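Local coordinates for proto-oncogene tyrosine-protein kinase receptor Ret (PDB 7AMK) that is a receptor tyrosine kinase whose cadherin-like extracellular domains probably help recognise a GDNF-family ligand bound to its GFR alpha co-receptor, at residues Val236-Arg250 / Val351-Pro363. The protein carries 4 engineered substitutions. Sequence-based numbering, arbitrary orientation.
Sequences VQGTDTEDVLVEFDR and VLLHFNVTVLPVP. Engineered in segment 236-250: Gln237 (natural residue Asn). With NAG (2-acetamido-2-deoxy-beta-D-glucopyranose), chain F; FUC (alpha-L-fucopyranose), chain B.
Val244 N donates to Asn356 O (2.8 Å, 178°), the straightest bond in the parallel pairing of strands 241-246 and 351-359. Strand 241-246 is the later half of a split first strand in the third cadherin-like domain. It crosses to the second sheet and pairs there with the last strand, A' with G, as in other cadherin-like Greek-key sandwiches. Backbone bonds alternate from His354 N to Asp240 O through to Leu360 N to Val246 O.

Thr241, Asp243, His354 and Asn356 bring polar groups to the glycan-bearing face. Just before the strand, Asp240 OD1 accepts from His354 ND1 (2.8 Å). The acceptor lies in the ring plane, but the ring nitrogen sits above the carboxylate plane. Thr241 OG1 gives the same oxygen a second bond. An alanine here removes the carboxylate, which would probably leave His354 ND1 and Thr241 OG1 without their shared acceptor and the imidazole freer to turn. Asn356 carries the N-linked sugar on ND2, which also donates to Asp243 OD1 (3.1 Å). Asn356 extends its CG away from its own backbone N (chi1 -180°), which sets its amide beside the Asp243 carboxylate, the planes 76° apart. Fucose C6 of this glycan comes within 3.6 Å of Leu245 CB. Leu245 CD1 packs tightly on Thr358 CG2 (3.4 Å).

Apolar contacts fill the other face. Val246 CB meets Val359 CG2 at 3.8 Å, and Glu242 CB approaches Phe355 CD1. Leu319 of strand 312-321 touches Phe355 and Val357 from the facing sheet.

Beyond the strands, Val362 CG2 packs near Arg250 NE. The guanidinium edge of Arg250 points NH2 at Leu360 O, 2.8 Å away.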
loop_
_atom_site.group_PDB
_atom_site.type_symbol
_atom_site.label_atom_id
_atom_site.label_comp_id
_atom_site.label_asym_id
_atom_site.label_seq_id
_atom_site.Cartn_x
_atom_site.Cartn_y
_atom_site.Cartn_z
ATOM N N VAL A 236 19.973 14.251 4.974
ATOM C CA VAL A 236 18.788 13.745 5.648
ATOM C C VAL A 236 18.317 14.798 6.628
ATOM O O VAL A 236 19.093 15.635 7.108
ATOM C CB VAL A 236 19.051 12.406 6.364
ATOM C CG1 VAL A 236 19.242 11.320 5.337
ATOM C CG2 VAL A 236 20.284 12.531 7.228
ATOM N N GLN A 237 17.025 14.776 6.898
ATOM C CA GLN A 237 16.415 15.647 7.882
ATOM C C GLN A 237 16.061 14.769 9.071
ATOM O O GLN A 237 15.214 13.873 8.962
ATOM C CB GLN A 237 15.201 16.360 7.304
ATOM C CG GLN A 237 14.696 17.493 8.168
ATOM C CD GLN A 237 14.053 18.594 7.352
ATOM O OE1 GLN A 237 13.984 18.504 6.123
ATOM N NE2 GLN A 237 13.581 19.647 8.026
ATOM N N GLY A 238 16.739 14.990 10.176
ATOM C CA GLY A 238 16.508 14.193 11.372
ATOM C C GLY A 238 17.392 12.955 11.384
ATOM O O GLY A 238 18.620 13.072 11.423
ATOM N N THR A 239 16.770 11.780 11.347
ATOM C CA THR A 239 17.502 10.528 11.464
ATOM C C THR A 239 17.996 10.051 10.104
ATOM O O THR A 239 17.417 10.367 9.060
ATOM C CB THR A 239 16.629 9.445 12.098
ATOM O OG1 THR A 239 17.348 8.212 12.118
ATOM C CG2 THR A 239 15.346 9.248 11.294
ATOM N N ASP A 240 19.083 9.290 10.128
ATOM C CA ASP A 240 19.531 8.559 8.957
ATOM C C ASP A 240 19.236 7.075 9.074
ATOM O O ASP A 240 19.683 6.293 8.229
ATOM C CB ASP A 240 21.027 8.782 8.712
ATOM C CG ASP A 240 21.906 8.267 9.856
ATOM O OD1 ASP A 240 21.733 7.105 10.289
ATOM O OD2 ASP A 240 22.795 9.027 10.301
ATOM N N THR A 241 18.483 6.674 10.090
ATOM C CA THR A 241 18.244 5.270 10.393
ATOM C C THR A 241 16.751 5.008 10.515
ATOM O O THR A 241 16.009 5.804 11.091
ATOM C CB THR A 241 18.957 4.859 11.692
ATOM O OG1 THR A 241 20.374 4.934 11.491
ATOM C CG2 THR A 241 18.571 3.438 12.101
ATOM N N GLU A 242 16.316 3.888 9.970
ATOM C CA GLU A 242 14.924 3.484 10.021
ATOM C C GLU A 242 14.864 2.098 10.648
ATOM O O GLU A 242 15.568 1.182 10.207
ATOM C CB GLU A 242 14.311 3.497 8.619
ATOM C CG GLU A 242 12.843 3.108 8.569
ATOM C CD GLU A 242 11.938 4.178 9.142
ATOM O OE1 GLU A 242 12.457 5.116 9.789
ATOM O OE2 GLU A 242 10.709 4.080 8.938
ATOM N N ASP A 243 14.047 1.957 11.694
ATOM C CA ASP A 243 13.829 0.663 12.336
ATOM C C ASP A 243 12.762 -0.107 11.573
ATOM O O ASP A 243 11.659 0.400 11.339
ATOM C CB ASP A 243 13.411 0.847 13.794
ATOM C CG ASP A 243 14.565 1.296 14.705
ATOM O OD1 ASP A 243 15.724 1.385 14.248
ATOM O OD2 ASP A 243 14.303 1.561 15.901
ATOM N N VAL A 244 13.096 -1.328 11.165
ATOM C CA VAL A 244 12.198 -2.172 10.386
ATOM C C VAL A 244 11.960 -3.480 11.126
ATOM O O VAL A 244 12.911 -4.146 11.561
ATOM C CB VAL A 244 12.757 -2.446 8.984
ATOM C CG1 VAL A 244 12.017 -3.633 8.367
ATOM C CG2 VAL A 244 12.636 -1.194 8.125
ATOM N N LEU A 245 10.691 -3.846 11.263
ATOM C CA LEU A 245 10.280 -5.123 11.826
ATOM C C LEU A 245 9.615 -5.932 10.728
ATOM O O LEU A 245 8.696 -5.441 10.065
ATOM C CB LEU A 245 9.324 -4.938 13.011
ATOM C CG LEU A 245 8.867 -6.252 13.680
ATOM C CD1 LEU A 245 10.044 -7.014 14.280
ATOM C CD2 LEU A 245 7.759 -6.065 14.726
ATOM N N VAL A 246 10.101 -7.150 10.520
ATOM C CA VAL A 246 9.461 -8.128 9.646
ATOM C C VAL A 246 8.907 -9.239 10.529
ATOM O O VAL A 246 9.670 -9.967 11.181
ATOM C CB VAL A 246 10.430 -8.713 8.615
ATOM C CG1 VAL A 246 9.671 -9.680 7.713
ATOM C CG2 VAL A 246 11.103 -7.607 7.833
ATOM N N GLU A 247 7.587 -9.392 10.526
ATOM C CA GLU A 247 6.929 -10.396 11.347
ATOM C C GLU A 247 5.776 -11.008 10.564
ATOM O O GLU A 247 6.008 -11.823 9.663
ATOM C CB GLU A 247 6.451 -9.784 12.673
ATOM C CG GLU A 247 5.873 -10.824 13.668
ATOM C CD GLU A 247 5.750 -10.297 15.098
ATOM O OE1 GLU A 247 5.814 -9.062 15.303
ATOM O OE2 GLU A 247 5.591 -11.123 16.021
ATOM N N PHE A 248 4.542 -10.598 10.882
ATOM C CA PHE A 248 3.363 -11.229 10.293
ATOM C C PHE A 248 3.169 -10.869 8.829
ATOM O O PHE A 248 2.469 -11.591 8.121
ATOM C CB PHE A 248 2.114 -10.857 11.097
ATOM C CG PHE A 248 2.172 -11.323 12.516
ATOM C CD1 PHE A 248 2.042 -12.669 12.824
ATOM C CD2 PHE A 248 2.387 -10.427 13.545
ATOM C CE1 PHE A 248 2.111 -13.108 14.128
ATOM C CE2 PHE A 248 2.459 -10.865 14.853
ATOM C CZ PHE A 248 2.324 -12.195 15.144
ATOM N N ASP A 249 3.788 -9.790 8.352
ATOM C CA ASP A 249 3.743 -9.419 6.941
ATOM C C ASP A 249 5.084 -9.759 6.321
ATOM O O ASP A 249 6.077 -9.066 6.559
ATOM C CB ASP A 249 3.435 -7.935 6.751
ATOM C CG ASP A 249 3.412 -7.521 5.278
ATOM O OD1 ASP A 249 4.122 -8.133 4.447
ATOM O OD2 ASP A 249 2.675 -6.569 4.944
ATOM N N ARG A 250 5.099 -10.786 5.485
ATOM C CA ARG A 250 6.323 -11.217 4.832
ATOM C C ARG A 250 6.147 -11.323 3.322
ATOM O O ARG A 250 6.908 -12.039 2.673
ATOM C CB ARG A 250 6.778 -12.560 5.416
ATOM C CG ARG A 250 6.216 -12.843 6.793
ATOM C CD ARG A 250 6.701 -14.177 7.331
ATOM N NE ARG A 250 7.675 -14.020 8.410
ATOM C CZ ARG A 250 8.961 -14.325 8.303
ATOM N NH1 ARG A 250 9.462 -14.793 7.181
ATOM N NH2 ARG A 250 9.760 -14.167 9.354
ATOM N N VAL A 351 25.619 10.392 1.356
ATOM C CA VAL A 351 24.965 10.138 2.638
ATOM C C VAL A 351 24.839 8.632 2.837
ATOM O O VAL A 351 24.456 7.892 1.919
ATOM C CB VAL A 351 23.566 10.793 2.743
ATOM C CG1 VAL A 351 23.645 12.279 2.543
ATOM C CG2 VAL A 351 22.615 10.193 1.715
ATOM N N LEU A 352 25.156 8.185 4.045
ATOM C CA LEU A 352 25.035 6.791 4.432
ATOM C C LEU A 352 23.691 6.588 5.134
ATOM O O LEU A 352 23.413 7.238 6.144
ATOM C CB LEU A 352 26.206 6.401 5.337
ATOM C CG LEU A 352 26.320 4.929 5.727
ATOM C CD1 LEU A 352 26.358 4.047 4.500
ATOM C CD2 LEU A 352 27.561 4.700 6.579
ATOM N N LEU A 353 22.858 5.704 4.596
ATOM C CA LEU A 353 21.575 5.383 5.206
ATOM C C LEU A 353 21.638 4.018 5.879
ATOM O O LEU A 353 22.377 3.133 5.444
ATOM C CB LEU A 353 20.450 5.384 4.179
ATOM C CG LEU A 353 20.189 6.710 3.471
ATOM C CD1 LEU A 353 19.097 6.521 2.421
ATOM C CD2 LEU A 353 19.818 7.749 4.507
ATOM N N HIS A 354 20.833 3.852 6.931
ATOM C CA HIS A 354 20.846 2.656 7.764
ATOM C C HIS A 354 19.434 2.130 7.935
ATOM O O HIS A 354 18.534 2.869 8.352
ATOM C CB HIS A 354 21.448 2.931 9.150
ATOM C CG HIS A 354 22.829 3.497 9.106
ATOM N ND1 HIS A 354 23.093 4.829 9.343
ATOM C CD2 HIS A 354 24.021 2.916 8.843
ATOM C CE1 HIS A 354 24.393 5.043 9.236
ATOM N NE2 HIS A 354 24.978 3.900 8.931
ATOM N N PHE A 355 19.252 0.848 7.640
ATOM C CA PHE A 355 18.017 0.143 7.940
ATOM C C PHE A 355 18.338 -0.862 9.038
ATOM O O PHE A 355 19.154 -1.769 8.838
ATOM C CB PHE A 355 17.435 -0.519 6.691
ATOM C CG PHE A 355 16.867 0.471 5.689
ATOM C CD1 PHE A 355 15.580 0.963 5.837
ATOM C CD2 PHE A 355 17.625 0.906 4.601
ATOM C CE1 PHE A 355 15.050 1.877 4.921
ATOM C CE2 PHE A 355 17.102 1.813 3.684
ATOM C CZ PHE A 355 15.808 2.303 3.850
ATOM N N ASN A 356 17.730 -0.656 10.208
ATOM C CA ASN A 356 17.913 -1.501 11.386
ATOM C C ASN A 356 16.800 -2.542 11.369
ATOM O O ASN A 356 15.680 -2.270 11.806
ATOM C CB ASN A 356 17.879 -0.651 12.653
ATOM C CG ASN A 356 18.074 -1.463 13.894
ATOM O OD1 ASN A 356 18.643 -2.542 13.838
ATOM N ND2 ASN A 356 17.611 -0.953 15.028
ATOM N N VAL A 357 17.097 -3.736 10.860
ATOM C CA VAL A 357 16.068 -4.712 10.508
ATOM C C VAL A 357 15.986 -5.795 11.577
ATOM O O VAL A 357 16.991 -6.440 11.906
ATOM C CB VAL A 357 16.344 -5.338 9.131
ATOM C CG1 VAL A 357 15.253 -6.366 8.789
ATOM C CG2 VAL A 357 16.472 -4.252 8.060
ATOM N N THR A 358 14.780 -6.013 12.091
ATOM C CA THR A 358 14.467 -7.158 12.941
ATOM C C THR A 358 13.504 -8.062 12.186
ATOM O O THR A 358 12.409 -7.628 11.817
ATOM C CB THR A 358 13.848 -6.709 14.269
ATOM O OG1 THR A 358 14.859 -6.119 15.092
ATOM C CG2 THR A 358 13.234 -7.895 15.007
ATOM N N VAL A 359 13.909 -9.306 11.943
ATOM C CA VAL A 359 13.042 -10.307 11.332
ATOM C C VAL A 359 12.750 -11.364 12.389
ATOM O O VAL A 359 13.627 -12.157 12.755
ATOM C CB VAL A 359 13.667 -10.929 10.078
ATOM C CG1 VAL A 359 12.715 -11.969 9.457
ATOM C CG2 VAL A 359 14.044 -9.837 9.069
ATOM N N LEU A 360 11.506 -11.372 12.897
ATOM C CA LEU A 360 11.130 -12.405 13.851
ATOM C C LEU A 360 10.531 -13.595 13.118
ATOM O O LEU A 360 9.971 -13.441 12.029
ATOM C CB LEU A 360 10.108 -11.875 14.844
ATOM C CG LEU A 360 10.384 -10.501 15.436
ATOM C CD1 LEU A 360 9.092 -9.916 15.955
ATOM C CD2 LEU A 360 11.387 -10.606 16.557
ATOM N N PRO A 361 10.654 -14.779 13.700
ATOM C CA PRO A 361 9.959 -15.947 13.161
ATOM C C PRO A 361 8.478 -15.911 13.492
ATOM O O PRO A 361 8.043 -15.301 14.471
ATOM C CB PRO A 361 10.642 -17.116 13.879
ATOM C CG PRO A 361 11.012 -16.534 15.198
ATOM C CD PRO A 361 11.424 -15.117 14.912
ATOM N N VAL A 362 7.699 -16.594 12.666
ATOM C CA VAL A 362 6.259 -16.652 12.879
ATOM C C VAL A 362 5.887 -18.100 13.205
ATOM O O VAL A 362 5.983 -18.983 12.331
ATOM C CB VAL A 362 5.490 -16.121 11.663
ATOM C CG1 VAL A 362 4.019 -16.414 11.800
ATOM C CG2 VAL A 362 5.744 -14.602 11.536
ATOM N N PRO A 363 5.482 -18.392 14.440
ATOM C CA PRO A 363 5.054 -19.752 14.782
ATOM C C PRO A 363 3.760 -20.116 14.071
ATOM O O PRO A 363 2.924 -19.257 13.786
ATOM C CB PRO A 363 4.847 -19.680 16.298
ATOM C CG PRO A 363 4.488 -18.254 16.545
ATOM C CD PRO A 363 5.300 -17.453 15.565
HETATM C C1 NAG F . 17.750 -1.650 16.288
HETATM C C2 NAG F . 18.513 -0.791 17.311
HETATM C C3 NAG F . 18.546 -1.468 18.681
HETATM C C4 NAG F . 17.155 -1.911 19.114
HETATM C C5 NAG F . 16.529 -2.773 18.030
HETATM C C6 NAG F . 15.122 -3.213 18.361
HETATM C C7 NAG F . 20.249 0.657 16.358
HETATM C C8 NAG F . 21.687 0.758 15.942
HETATM N N2 NAG F . 19.867 -0.523 16.855
HETATM O O3 NAG F . 19.076 -0.551 19.632
HETATM O O4 NAG F . 17.244 -2.663 20.319
HETATM O O5 NAG F . 16.462 -2.010 16.817
HETATM O O6 NAG F . 14.189 -2.178 18.086
HETATM O O7 NAG F . 19.468 1.599 16.243
HETATM C C1 FUC B . 12.854 -2.576 18.460
HETATM C C2 FUC B . 12.186 -1.364 19.113
HETATM C C3 FUC B . 12.060 -0.211 18.095
HETATM C C4 FUC B . 11.290 -0.686 16.854
HETATM C C5 FUC B . 11.926 -1.980 16.306
HETATM C C6 FUC B . 11.091 -2.637 15.225
HETATM O O2 FUC B . 12.891 -0.960 20.277
HETATM O O3 FUC B . 11.343 0.893 18.644
HETATM O O4 FUC B . 9.921 -0.913 17.177
HETATM O O5 FUC B . 12.123 -2.978 17.331
#